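Local coordinates for protocadherin gamma-B3 (Homo sapiens, PDB 5K8R), which is a potential calcium-dependent cell-adhesion protein, here its first four cadherin repeats, and may help establish and maintain specific neuronal connections in the brain, at residues D61-C66 with I93-D98; N99-S104 with A127-V132; S15-L20 with G52-S57. All coordinates share one frame; numbering follows the deposited sequence.

Overall arrangement
All three contacts are partly buried, but they differ in chemistry along the first repeat and into the second. Contact 3 lies within the first repeat, where two strands are joined by backbone hydrogen bonds and aliphatic side chains and no metal takes part. Contact 1, about 19 Å away between centres, is dominated by carboxylates gathered on calcium, with one arginine behind them. Contact 2 carries the chain on into the second repeat and mixes both styles, calcium ligands at one end and a single beta bridge at the other. Contacts 1 and 2, their centres 13 Å apart, share two calcium ions, whereas contacts 2 and 3 stay about 17 Å apart at their nearest atoms.

Contact 1. Residues D61-C66 with I93-D98; sequences DREEIC and IQDIND. With CA (calcium ion), chain D; CA (calcium ion), chain C; CA (calcium ion), chain B.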
loop_
_atom_site.group_PDB
_atom_site.type_symbol
_atom_site.label_atom_id
_atom_site.label_comp_id
_atom_site.label_asym_id
_atom_site.label_seq_id
_atom_site.Cartn_x
_atom_site.Cartn_y
_atom_site.Cartn_z
ATOM N N ASP A 61 47.549 8.237 25.321
ATOM C CA ASP A 61 46.111 8.084 25.123
ATOM C C ASP A 61 45.809 6.611 24.871
ATOM O O ASP A 61 46.189 6.062 23.833
ATOM C CB ASP A 61 45.635 8.952 23.960
ATOM C CG ASP A 61 44.170 8.732 23.627
ATOM O OD1 ASP A 61 43.393 8.383 24.539
ATOM O OD2 ASP A 61 43.798 8.911 22.448
ATOM N N ARG A 62 45.121 5.973 25.822
ATOM C CA ARG A 62 44.833 4.548 25.694
ATOM C C ARG A 62 43.909 4.261 24.518
ATOM O O ARG A 62 44.001 3.190 23.906
ATOM C CB ARG A 62 44.219 4.017 26.989
ATOM C CG ARG A 62 44.135 2.502 27.055
ATOM C CD ARG A 62 42.896 2.050 27.805
ATOM N NE ARG A 62 41.680 2.533 27.160
ATOM C CZ ARG A 62 41.100 1.939 26.122
ATOM N NH1 ARG A 62 41.625 0.836 25.606
ATOM N NH2 ARG A 62 39.995 2.450 25.595
ATOM N N GLU A 63 43.016 5.197 24.187
ATOM C CA GLU A 63 42.107 4.985 23.064
ATOM C C GLU A 63 42.865 4.918 21.744
ATOM O O GLU A 63 42.533 4.107 20.872
ATOM C CB GLU A 63 41.051 6.090 23.020
ATOM C CG GLU A 63 39.872 5.861 23.953
ATOM C CD GLU A 63 40.246 5.976 25.417
ATOM O OE1 GLU A 63 40.939 6.950 25.780
ATOM O OE2 GLU A 63 39.854 5.088 26.201
ATOM N N GLU A 64 43.887 5.758 21.579
ATOM C CA GLU A 64 44.652 5.758 20.339
ATOM C C GLU A 64 45.665 4.620 20.292
ATOM O O GLU A 64 46.021 4.156 19.203
ATOM C CB GLU A 64 45.357 7.104 20.162
ATOM C CG GLU A 64 46.014 7.294 18.806
ATOM C CD GLU A 64 46.675 8.650 18.666
ATOM O OE1 GLU A 64 46.697 9.406 19.660
ATOM O OE2 GLU A 64 47.170 8.960 17.562
ATOM N N ILE A 65 46.123 4.150 21.452
ATOM C CA ILE A 65 47.149 3.113 21.493
ATOM C C ILE A 65 46.532 1.726 21.367
ATOM O O ILE A 65 46.934 0.929 20.512
ATOM C CB ILE A 65 47.985 3.245 22.779
ATOM C CG1 ILE A 65 48.756 4.566 22.783
ATOM C CG2 ILE A 65 48.937 2.068 22.921
ATOM C CD1 ILE A 65 49.438 4.865 24.099
ATOM N N CYS A 66 45.550 1.410 22.215
ATOM C CA CYS A 66 44.967 0.075 22.238
ATOM C C CYS A 66 43.534 0.006 21.732
ATOM O O CYS A 66 43.058 -1.094 21.439
ATOM C CB CYS A 66 45.017 -0.510 23.658
ATOM S SG CYS A 66 46.686 -0.810 24.293
ATOM N N ILE A 93 48.572 0.353 30.887
ATOM C CA ILE A 93 47.920 1.652 30.785
ATOM C C ILE A 93 46.456 1.472 31.165
ATOM O O ILE A 93 45.668 0.905 30.400
ATOM C CB ILE A 93 48.064 2.249 29.379
ATOM C CG1 ILE A 93 49.542 2.428 29.027
ATOM C CG2 ILE A 93 47.320 3.570 29.280
ATOM C CD1 ILE A 93 50.309 3.274 30.019
ATOM N N GLN A 94 46.090 1.957 32.348
ATOM C CA GLN A 94 44.718 1.850 32.819
ATOM C C GLN A 94 43.819 2.844 32.091
ATOM O O GLN A 94 44.257 3.914 31.658
ATOM C CB GLN A 94 44.657 2.091 34.327
ATOM C CG GLN A 94 45.521 1.140 35.139
ATOM C CD GLN A 94 45.757 1.629 36.555
ATOM O OE1 GLN A 94 45.555 2.805 36.858
ATOM N NE2 GLN A 94 46.188 0.726 37.428
ATOM N N ASP A 95 42.547 2.480 31.964
ATOM C CA ASP A 95 41.575 3.298 31.255
ATOM C C ASP A 95 40.855 4.233 32.217
ATOM O O ASP A 95 40.467 3.834 33.319
ATOM C CB ASP A 95 40.556 2.415 30.532
ATOM C CG ASP A 95 39.526 3.220 29.759
ATOM O OD1 ASP A 95 39.917 4.169 29.045
ATOM O OD2 ASP A 95 38.322 2.907 29.867
ATOM N N ILE A 96 40.683 5.484 31.793
ATOM C CA ILE A 96 39.877 6.455 32.518
ATOM C C ILE A 96 38.688 6.834 31.645
ATOM O O ILE A 96 38.719 6.708 30.419
ATOM C CB ILE A 96 40.682 7.708 32.921
ATOM C CG1 ILE A 96 41.134 8.481 31.680
ATOM C CG2 ILE A 96 41.879 7.319 33.777
ATOM C CD1 ILE A 96 41.938 9.729 31.998
ATOM N N ASN A 97 37.623 7.302 32.296
ATOM C CA ASN A 97 36.394 7.674 31.594
ATOM C C ASN A 97 36.503 9.128 31.142
ATOM O O ASN A 97 35.898 10.041 31.707
ATOM C CB ASN A 97 35.179 7.450 32.483
ATOM C CG ASN A 97 33.873 7.613 31.731
ATOM O OD1 ASN A 97 33.783 7.292 30.546
ATOM N ND2 ASN A 97 32.858 8.124 32.413
ATOM N N ASP A 98 37.301 9.340 30.097
ATOM C CA ASP A 98 37.503 10.667 29.532
ATOM C C ASP A 98 36.845 10.829 28.167
ATOM O O ASP A 98 37.142 11.794 27.454
ATOM C CB ASP A 98 38.998 10.978 29.442
ATOM C CG ASP A 98 39.757 9.962 28.614
ATOM O OD1 ASP A 98 39.260 8.828 28.462
ATOM O OD2 ASP A 98 40.852 10.300 28.117
HETATM CA CA CA D . 39.578 6.402 28.196
HETATM CA CA CA C . 42.099 8.975 26.491
HETATM CA CA CA B . 32.935 6.642 28.364
#
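E63 and D95 meet on one calcium ion (chain D). E63 chelates it unevenly, with OE2 at 2.4 Å and OE1 at 2.8 Å from the ion, whereas D95 gives OD1 alone; I96 O and D98 OD1 join them. E63 OE1 also binds the neighbouring ion (chain C), together with D61 OD1 and D98 OD2, so E63 and D98 each span the pair. The carboxylates of E63 and D95 are turned 57° apart, and E63 OE2 and D95 OD1 come within 3.0 Å, consistent with their shared metal. E9 binds both ions, E10 the chain C ion and D131 the chain D ion, while N97 OD1 reaches on to a third; D95 also has a polar partner in N135. Behind this shell R62 bends at chi2 and chi3 (60°), bringing the guanidinium edge to D95: NE makes a weak bond to D95 OD1 of 3.1 Å, part of a salt bridge, with the two planes 79° apart. R62 NH2 grips E63 OE2 at 2.7 Å from above the carboxylate plane. With an alanine here, E63 and D95 would probably lose their guanidinium partner, only calcium still offsetting their charge, and a gap would open where R62 CG lies 4.0 Å from I93 CG2. D61 is the N-cap of helix 62-65; its OD1, besides binding metal, accepts from E63 N. D61-E63 is the DRE motif and D95-D98 the first four residues of DXNDN. Helix 62-65 rests beside the end of strand 85-94; I65 and I93 touch L74 of strand 73-80, and C66 is disulfide-bonded to C72.

Contact 2. Residues N99-S104 with A127-V132; sequences NPPTFS and AQDPDV. With CA (calcium ion), chain B; CA (calcium ion), chain D.
N99 packs its CB against P130 CG at 3.6 Å, and its backbone carbonyl faces a calcium ion (chain B), with N99 O 2.4 Å from the metal. D129 and D131 hold the same ion from the other segment: D129 chelates it with both carboxylate oxygens, and D131 binds it through OD2. The remaining D131 oxygen, OD1, goes to a second calcium ion (chain D), so this one carboxylate links two metals. N99 N adds a weak hydrogen bond of 3.4 Å to D131 OD2. An Asx turn shapes the loop, D131 N donating to D129 OD1 at 3.0 Å on its anti side. N97, N135 and D186 complete the chain B site, part of the calcium-filled linker that joins successive cadherin repeats; N99 ends the DXNDN sequence of the first repeat. Further along, the segments run nearly antiparallel and Q128 pairs with T102 in a single hydrogen-bonded bridge. T102 N bonds to Q128 O at 2.9 Å, and Q128 N returns to T102 O almost straight (173°). A127, next in line, lays its CB over one face of the F103 ring, 4.1 Å from the centroid, in a CH-pi contact. With CG anti to the carbonyl carbon (chi1 -73°), F103 brings this ring over the methyl group; the F103 side chain also touches L182 and A184 of strand 177-186. Q128 also packs on I254 of the second subunit.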
loop_
_atom_site.group_PDB
_atom_site.type_symbol
_atom_site.label_atom_id
_atom_site.label_comp_id
_atom_site.label_asym_id
_atom_site.label_seq_id
_atom_site.Cartn_x
_atom_site.Cartn_y
_atom_site.Cartn_z
ATOM N N ASN A 99 35.957 9.912 27.788
ATOM C CA ASN A 99 35.251 9.980 26.520
ATOM C C ASN A 99 33.761 9.760 26.767
ATOM O O ASN A 99 33.383 8.781 27.431
ATOM C CB ASN A 99 35.782 8.937 25.531
ATOM C CG ASN A 99 37.144 9.298 24.979
ATOM O OD1 ASN A 99 38.129 8.600 25.219
ATOM N ND2 ASN A 99 37.207 10.392 24.228
ATOM N N PRO A 100 32.898 10.634 26.262
ATOM C CA PRO A 100 31.461 10.430 26.428
ATOM C C PRO A 100 30.930 9.477 25.374
ATOM O O PRO A 100 31.565 9.281 24.327
ATOM C CB PRO A 100 30.890 11.841 26.238
ATOM C CG PRO A 100 31.830 12.465 25.258
ATOM C CD PRO A 100 33.199 11.900 25.573
ATOM N N PRO A 101 29.777 8.859 25.612
ATOM C CA PRO A 101 29.129 8.085 24.551
ATOM C C PRO A 101 28.671 8.997 23.424
ATOM O O PRO A 101 28.598 10.220 23.565
ATOM C CB PRO A 101 27.939 7.428 25.259
ATOM C CG PRO A 101 27.671 8.308 26.437
ATOM C CD PRO A 101 29.013 8.823 26.871
ATOM N N THR A 102 28.361 8.383 22.285
ATOM C CA THR A 102 27.960 9.150 21.117
ATOM C C THR A 102 26.996 8.334 20.270
ATOM O O THR A 102 27.096 7.106 20.193
ATOM C CB THR A 102 29.173 9.572 20.274
ATOM O OG1 THR A 102 28.726 10.161 19.047
ATOM C CG2 THR A 102 30.057 8.373 19.965
ATOM N N PHE A 103 26.051 9.031 19.648
ATOM C CA PHE A 103 25.167 8.454 18.649
ATOM C C PHE A 103 25.613 8.883 17.256
ATOM O O PHE A 103 26.295 9.896 17.079
ATOM C CB PHE A 103 23.714 8.871 18.889
ATOM C CG PHE A 103 23.071 8.188 20.063
ATOM C CD1 PHE A 103 22.994 8.818 21.293
ATOM C CD2 PHE A 103 22.541 6.914 19.933
ATOM C CE1 PHE A 103 22.400 8.191 22.374
ATOM C CE2 PHE A 103 21.946 6.281 21.010
ATOM C CZ PHE A 103 21.876 6.920 22.232
ATOM N N SER A 104 25.218 8.089 16.257
ATOM C CA SER A 104 25.643 8.364 14.888
ATOM C C SER A 104 25.069 9.682 14.381
ATOM O O SER A 104 25.760 10.444 13.696
ATOM C CB SER A 104 25.231 7.213 13.970
ATOM O OG SER A 104 25.834 5.998 14.378
ATOM N N ALA A 127 24.546 3.314 21.386
ATOM C CA ALA A 127 25.580 4.329 21.493
ATOM C C ALA A 127 26.962 3.685 21.449
ATOM O O ALA A 127 27.144 2.512 21.785
ATOM C CB ALA A 127 25.414 5.135 22.780
ATOM N N GLN A 128 27.946 4.472 21.021
ATOM C CA GLN A 128 29.327 4.023 20.939
ATOM C C GLN A 128 30.188 4.809 21.917
ATOM O O GLN A 128 29.928 5.983 22.197
ATOM C CB GLN A 128 29.880 4.171 19.517
ATOM C CG GLN A 128 29.225 3.249 18.505
ATOM C CD GLN A 128 29.916 3.278 17.158
ATOM O OE1 GLN A 128 30.876 4.021 16.956
ATOM N NE2 GLN A 128 29.432 2.464 16.227
ATOM N N ASP A 129 31.219 4.147 22.433
ATOM C CA ASP A 129 32.100 4.729 23.436
ATOM C C ASP A 129 33.506 4.169 23.258
ATOM O O ASP A 129 33.714 2.957 23.402
ATOM C CB ASP A 129 31.570 4.438 24.841
ATOM C CG ASP A 129 32.155 5.359 25.894
ATOM O OD1 ASP A 129 33.386 5.570 25.897
ATOM O OD2 ASP A 129 31.377 5.872 26.724
ATOM N N PRO A 130 34.495 5.011 22.943
ATOM C CA PRO A 130 35.855 4.498 22.712
ATOM C C PRO A 130 36.547 3.997 23.968
ATOM O O PRO A 130 37.635 3.416 23.858
ATOM C CB PRO A 130 36.589 5.707 22.118
ATOM C CG PRO A 130 35.846 6.884 22.632
ATOM C CD PRO A 130 34.407 6.467 22.735
ATOM N N ASP A 131 35.964 4.198 25.148
ATOM C CA ASP A 131 36.533 3.654 26.370
ATOM C C ASP A 131 36.300 2.144 26.427
ATOM O O ASP A 131 35.714 1.539 25.525
ATOM C CB ASP A 131 35.933 4.350 27.590
ATOM C CG ASP A 131 36.266 5.831 27.641
ATOM O OD1 ASP A 131 37.351 6.216 27.159
ATOM O OD2 ASP A 131 35.441 6.609 28.166
ATOM N N VAL A 132 36.772 1.522 27.508
ATOM C CA VAL A 132 36.630 0.087 27.715
ATOM C C VAL A 132 36.168 -0.162 29.146
ATOM O O VAL A 132 36.165 0.734 29.989
ATOM C CB VAL A 132 37.936 -0.683 27.426
ATOM C CG1 VAL A 132 38.248 -0.661 25.937
ATOM C CG2 VAL A 132 39.086 -0.092 28.224
HETATM CA CA CA B . 32.935 6.642 28.364
HETATM CA CA CA D . 39.578 6.402 28.196
#

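Contact 3. Residues S15-L20 with G52-S57; sequences SLVGNL and GNLLVS
Strand 16-19, at one edge of the three-stranded antiparallel sheet in the first cadherin repeat, pairs here with the central strand 53-56, their directions 168° apart. L16 and L55 form a non-hydrogen-bonded pair, G18 and L54 a hydrogen-bonded one, in which L54 N returns a weak bond to G18 O. At one end V56 N donates to S15 O at 3.0 Å. Between the two pairs the register slips by one residue. V17 N and G18 N both donate to L54 O, at 2.8 and 3.0 Å, so one carbonyl takes two amides; this is a beta bulge of the classic kind, with V17 in a helical backbone conformation (psi -47°) as the extra residue. The bulge turns the V17 side chain toward strand 53-56. Its CG1, anti to the backbone N, meets L54 CD2 at 3.8 Å, while CG2 lies 3.6 Å from V56 CG2, the two valine side chains crossing at about a right angle. L54 is also bounded by L20, whose CD1 approaches L54 CB to 3.8 Å from the start of helix 20-23. Around L54, V17 and L54 both pack on F45 of strand 45-47, V17 and L20 on Y5 of strand 3-8, and L54 on F76 of strand 73-80, within the beta-sandwich of the repeat. The opposite face from L54 carries L16, L55 and N53, with L16 CD1 and L55 CD2 touching at 3.7 Å.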
loop_
_atom_site.group_PDB
_atom_site.type_symbol
_atom_site.label_atom_id
_atom_site.label_comp_id
_atom_site.label_asym_id
_atom_site.label_seq_id
_atom_site.Cartn_x
_atom_site.Cartn_y
_atom_site.Cartn_z
ATOM N N SER A 15 55.334 12.791 34.951
ATOM C CA SER A 15 54.748 12.008 36.029
ATOM C C SER A 15 55.578 10.756 36.284
ATOM O O SER A 15 56.035 10.091 35.350
ATOM C CB SER A 15 53.308 11.625 35.688
ATOM O OG SER A 15 52.499 12.778 35.526
ATOM N N LEU A 16 55.767 10.435 37.561
ATOM C CA LEU A 16 56.613 9.311 37.940
ATOM C C LEU A 16 55.935 7.994 37.589
ATOM O O LEU A 16 54.886 7.657 38.151
ATOM C CB LEU A 16 56.928 9.368 39.433
ATOM C CG LEU A 16 57.724 8.187 39.994
ATOM C CD1 LEU A 16 59.075 8.078 39.309
ATOM C CD2 LEU A 16 57.894 8.314 41.499
ATOM N N VAL A 17 56.528 7.250 36.656
ATOM C CA VAL A 17 56.065 5.892 36.392
ATOM C C VAL A 17 56.658 4.924 37.403
ATOM O O VAL A 17 55.950 4.085 37.972
ATOM C CB VAL A 17 56.403 5.471 34.950
ATOM C CG1 VAL A 17 55.926 4.050 34.688
ATOM C CG2 VAL A 17 55.790 6.439 33.957
ATOM N N GLY A 18 57.961 5.024 37.647
ATOM C CA GLY A 18 58.553 4.139 38.633
ATOM C C GLY A 18 60.005 4.473 38.885
ATOM O O GLY A 18 60.566 5.404 38.302
ATOM N N ASN A 19 60.607 3.694 39.781
ATOM C CA ASN A 19 62.026 3.795 40.104
ATOM C C ASN A 19 62.722 2.596 39.465
ATOM O O ASN A 19 63.013 1.596 40.123
ATOM C CB ASN A 19 62.246 3.840 41.623
ATOM C CG ASN A 19 61.386 4.887 42.311
ATOM O OD1 ASN A 19 61.663 6.085 42.237
ATOM N ND2 ASN A 19 60.341 4.436 42.995
ATOM N N LEU A 20 62.990 2.709 38.161
ATOM C CA LEU A 20 63.532 1.579 37.411
ATOM C C LEU A 20 64.875 1.125 37.967
ATOM O O LEU A 20 65.135 -0.080 38.073
ATOM C CB LEU A 20 63.665 1.943 35.933
ATOM C CG LEU A 20 62.576 1.399 35.011
ATOM C CD1 LEU A 20 62.868 1.773 33.568
ATOM C CD2 LEU A 20 62.462 -0.110 35.166
ATOM N N GLY A 52 67.503 7.343 37.924
ATOM C CA GLY A 52 66.975 6.098 37.403
ATOM C C GLY A 52 65.470 5.977 37.420
ATOM O O GLY A 52 64.951 4.858 37.512
ATOM N N ASN A 53 64.746 7.088 37.324
ATOM C CA ASN A 53 63.291 7.068 37.398
ATOM C C ASN A 53 62.687 7.012 36.000
ATOM O O ASN A 53 63.021 7.828 35.137
ATOM C CB ASN A 53 62.768 8.296 38.145
ATOM C CG ASN A 53 63.210 8.329 39.592
ATOM O OD1 ASN A 53 63.593 7.307 40.161
ATOM N ND2 ASN A 53 63.155 9.509 40.200
ATOM N N LEU A 54 61.800 6.043 35.787
ATOM C CA LEU A 54 60.998 5.984 34.572
ATOM C C LEU A 54 59.865 6.996 34.683
ATOM O O LEU A 54 59.066 6.940 35.630
ATOM C CB LEU A 54 60.450 4.575 34.361
ATOM C CG LEU A 54 59.766 4.309 33.021
ATOM C CD1 LEU A 54 60.764 4.441 31.883
ATOM C CD2 LEU A 54 59.116 2.934 33.014
ATOM N N LEU A 55 59.799 7.916 33.718
ATOM C CA LEU A 55 58.863 9.030 33.734
ATOM C C LEU A 55 58.099 9.096 32.417
ATOM O O LEU A 55 58.553 8.602 31.380
ATOM C CB LEU A 55 59.580 10.369 33.967
ATOM C CG LEU A 55 60.530 10.493 35.157
ATOM C CD1 LEU A 55 61.194 11.861 35.158
ATOM C CD2 LEU A 55 59.795 10.258 36.462
ATOM N N VAL A 56 56.931 9.739 32.476
ATOM C CA VAL A 56 56.112 9.950 31.288
ATOM C C VAL A 56 56.738 11.037 30.426
ATOM O O VAL A 56 57.038 12.138 30.907
ATOM C CB VAL A 56 54.672 10.318 31.681
ATOM C CG1 VAL A 56 53.868 10.703 30.452
ATOM C CG2 VAL A 56 54.003 9.164 32.411
ATOM N N SER A 57 56.928 10.737 29.142
ATOM C CA SER A 57 57.575 11.660 28.219
ATOM C C SER A 57 56.605 12.379 27.294
ATOM O O SER A 57 56.888 13.506 26.876
ATOM C CB SER A 57 58.612 10.918 27.369
ATOM O OG SER A 57 59.218 11.788 26.429
#